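Long-range contact in peptidoglycan N-acetylglucosamine deacetylase (Agathobacter rectalis, PDB 5JMU), which probably removes acetyl groups from N-acetylglucosamine of peptidoglycan, through a zinc-binding catalytic domain that is the part present here: residues I21-F26 / H178-V183. Residues are numbered along the deposited sequence; the frame is centred on the assembly and turned at random.
With ACT (acetate ion), chain B.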
loop_
_atom_site.group_PDB
_atom_site.type_symbol
_atom_site.label_atom_id
_atom_site.label_comp_id
_atom_site.label_asym_id
_atom_site.label_seq_id
_atom_site.Cartn_x
_atom_site.Cartn_y
_atom_site.Cartn_z
ATOM N N ILE A 21 2.685 9.739 13.598
ATOM C CA ILE A 21 2.348 8.375 13.183
ATOM C C ILE A 21 2.956 8.126 11.816
ATOM O O ILE A 21 2.882 8.993 10.943
ATOM C CB ILE A 21 0.830 8.167 13.096
ATOM C CG1 ILE A 21 0.152 8.476 14.453
ATOM C CG2 ILE A 21 0.499 6.772 12.543
ATOM C CD1 ILE A 21 0.689 7.634 15.623
ATOM N N ILE A 22 3.532 6.940 11.620
ATOM C CA ILE A 22 3.987 6.514 10.279
ATOM C C ILE A 22 3.364 5.173 9.931
ATOM O O ILE A 22 3.546 4.169 10.662
ATOM C CB ILE A 22 5.523 6.401 10.203
ATOM C CG1 ILE A 22 6.176 7.746 10.579
ATOM C CG2 ILE A 22 5.940 5.982 8.767
ATOM C CD1 ILE A 22 7.672 7.652 10.797
ATOM N N TYR A 23 2.684 5.140 8.787
ATOM C CA TYR A 23 2.206 3.880 8.234
ATOM C C TYR A 23 3.170 3.547 7.111
ATOM O O TYR A 23 3.087 4.162 6.032
ATOM C CB TYR A 23 0.778 4.002 7.696
ATOM C CG TYR A 23 -0.289 4.370 8.728
ATOM C CD1 TYR A 23 -0.898 3.407 9.525
ATOM C CD2 TYR A 23 -0.750 5.693 8.822
ATOM C CE1 TYR A 23 -1.900 3.766 10.430
ATOM C CE2 TYR A 23 -1.756 6.061 9.731
ATOM C CZ TYR A 23 -2.330 5.094 10.530
ATOM O OH TYR A 23 -3.321 5.463 11.419
ATOM N N LEU A 24 4.083 2.590 7.330
ATOM C CA LEU A 24 4.914 2.113 6.219
ATOM C C LEU A 24 4.049 1.201 5.355
ATOM O O LEU A 24 3.353 0.293 5.871
ATOM C CB LEU A 24 6.137 1.319 6.729
ATOM C CG LEU A 24 7.185 2.121 7.467
ATOM C CD1 LEU A 24 8.261 1.163 8.019
ATOM C CD2 LEU A 24 7.795 3.121 6.515
ATOM N N THR A 25 4.036 1.449 4.049
ATOM C CA THR A 25 3.261 0.596 3.145
ATOM C C THR A 25 4.107 0.168 1.977
ATOM O O THR A 25 4.999 0.892 1.523
ATOM C CB THR A 25 1.976 1.284 2.620
ATOM O OG1 THR A 25 2.284 2.287 1.614
ATOM C CG2 THR A 25 1.234 1.949 3.784
ATOM N N PHE A 26 3.807 -1.013 1.449
ATOM C CA PHE A 26 4.627 -1.635 0.399
ATOM C C PHE A 26 3.738 -2.159 -0.726
ATOM O O PHE A 26 2.872 -3.040 -0.475
ATOM C CB PHE A 26 5.458 -2.787 1.005
ATOM C CG PHE A 26 6.405 -2.305 2.091
ATOM C CD1 PHE A 26 7.654 -1.765 1.740
ATOM C CD2 PHE A 26 6.024 -2.348 3.431
ATOM C CE1 PHE A 26 8.532 -1.247 2.718
ATOM C CE2 PHE A 26 6.882 -1.847 4.436
ATOM C CZ PHE A 26 8.138 -1.288 4.069
ATOM N N HIS A 178 4.239 15.851 7.990
ATOM C CA HIS A 178 2.900 15.370 8.316
ATOM C C HIS A 178 2.846 14.830 9.715
ATOM O O HIS A 178 3.729 14.096 10.127
ATOM C CB HIS A 178 2.450 14.234 7.364
ATOM C CG HIS A 178 2.434 14.653 5.921
ATOM N ND1 HIS A 178 1.533 15.570 5.416
ATOM C CD2 HIS A 178 3.213 14.268 4.882
ATOM C CE1 HIS A 178 1.788 15.760 4.121
ATOM N NE2 HIS A 178 2.791 14.975 3.772
ATOM N N ASN A 179 1.783 15.153 10.430
ATOM C CA ASN A 179 1.587 14.523 11.731
ATOM C C ASN A 179 1.309 13.044 11.577
ATOM O O ASN A 179 1.711 12.222 12.426
ATOM C CB ASN A 179 0.432 15.205 12.458
ATOM C CG ASN A 179 0.303 14.741 13.889
ATOM O OD1 ASN A 179 1.303 14.517 14.565
ATOM N ND2 ASN A 179 -0.928 14.605 14.346
ATOM N N VAL A 180 0.587 12.708 10.522
ATOM C CA VAL A 180 0.260 11.330 10.202
ATOM C C VAL A 180 0.693 11.040 8.777
ATOM O O VAL A 180 0.167 11.636 7.847
ATOM C CB VAL A 180 -1.265 11.057 10.380
ATOM C CG1 VAL A 180 -1.593 9.591 9.896
ATOM C CG2 VAL A 180 -1.668 11.323 11.855
ATOM N N SER A 181 1.670 10.151 8.615
ATOM C CA SER A 181 2.261 9.875 7.297
ATOM C C SER A 181 1.886 8.502 6.811
ATOM O O SER A 181 1.924 7.560 7.588
ATOM C CB SER A 181 3.801 9.925 7.331
ATOM O OG SER A 181 4.277 11.231 7.696
ATOM N N VAL A 182 1.616 8.395 5.499
ATOM C CA VAL A 182 1.474 7.102 4.816
ATOM C C VAL A 182 2.573 7.108 3.764
ATOM O O VAL A 182 2.531 7.896 2.815
ATOM C CB VAL A 182 0.090 6.935 4.130
ATOM C CG1 VAL A 182 0.028 5.624 3.347
ATOM C CG2 VAL A 182 -1.029 7.026 5.198
ATOM N N VAL A 183 3.558 6.235 3.953
ATOM C CA VAL A 183 4.760 6.175 3.104
ATOM C C VAL A 183 4.570 5.138 2.010
ATOM O O VAL A 183 4.127 4.012 2.343
ATOM C CB VAL A 183 5.963 5.770 3.951
ATOM C CG1 VAL A 183 7.283 5.711 3.057
ATOM C CG2 VAL A 183 6.152 6.751 5.137
HETATM C C ACT B . -1.257 17.359 6.320
HETATM O O ACT B . -1.049 18.545 5.996
HETATM O OXT ACT B . -0.437 16.827 7.119
HETATM C CH3 ACT B . -2.426 16.599 5.779
HETATM O O HOH W 1 4.373 11.381 10.453
#
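V183 O takes two hydrogen bonds from T25. OG1 donates at 2.6 Å from V183 O. The backbone N lies 3.1 Å from the same oxygen, and its bond is more bent, at 136°, than the backbone bonds further back. A chi1 of 74° sets OG1 between the backbone N and the carbonyl carbon, from where it reaches that oxygen. The CG2 branch meets V182 CG1.

Behind this end the strands run parallel, with a regular exchange of backbone bonds. I21 N donates to N179 O, S181 N to I21 O, Y23 N to S181 O at 2.8 Å, and V183 N to Y23 O. The side chains fall on two faces. On one, the Y23 ring turns its edge to V180, CE2 lying 3.5 Å from V180 CG1. V182 CG2 comes in obliquely at CD2, and I21 CG2 covers one ring face near the rim. On the other, I22 CG2 meets V183 CG2 at 3.7 Å, and L24 lies alongside V183. Helix 164-175 packs on this second face through V171 and V175.

At the start of the pairing, a water joins I21 O, H178 O and S181 OG. On the side of 180-183 turned from 21-26, the N151 side chain bonds V180 O and V182 N.

R115 NH1 also bonds T25 OG1. With an alanine here the hydroxyl is gone, and V183 O would probably keep the bent backbone bond but lose the shorter one, while R115 NH1 would lose this partner. These are central strands of the NodB-type deacetylase fold. The T25 side chain lies about 10 Å from the zinc ion, so its bonds tie the two strands together near the metal site without entering it.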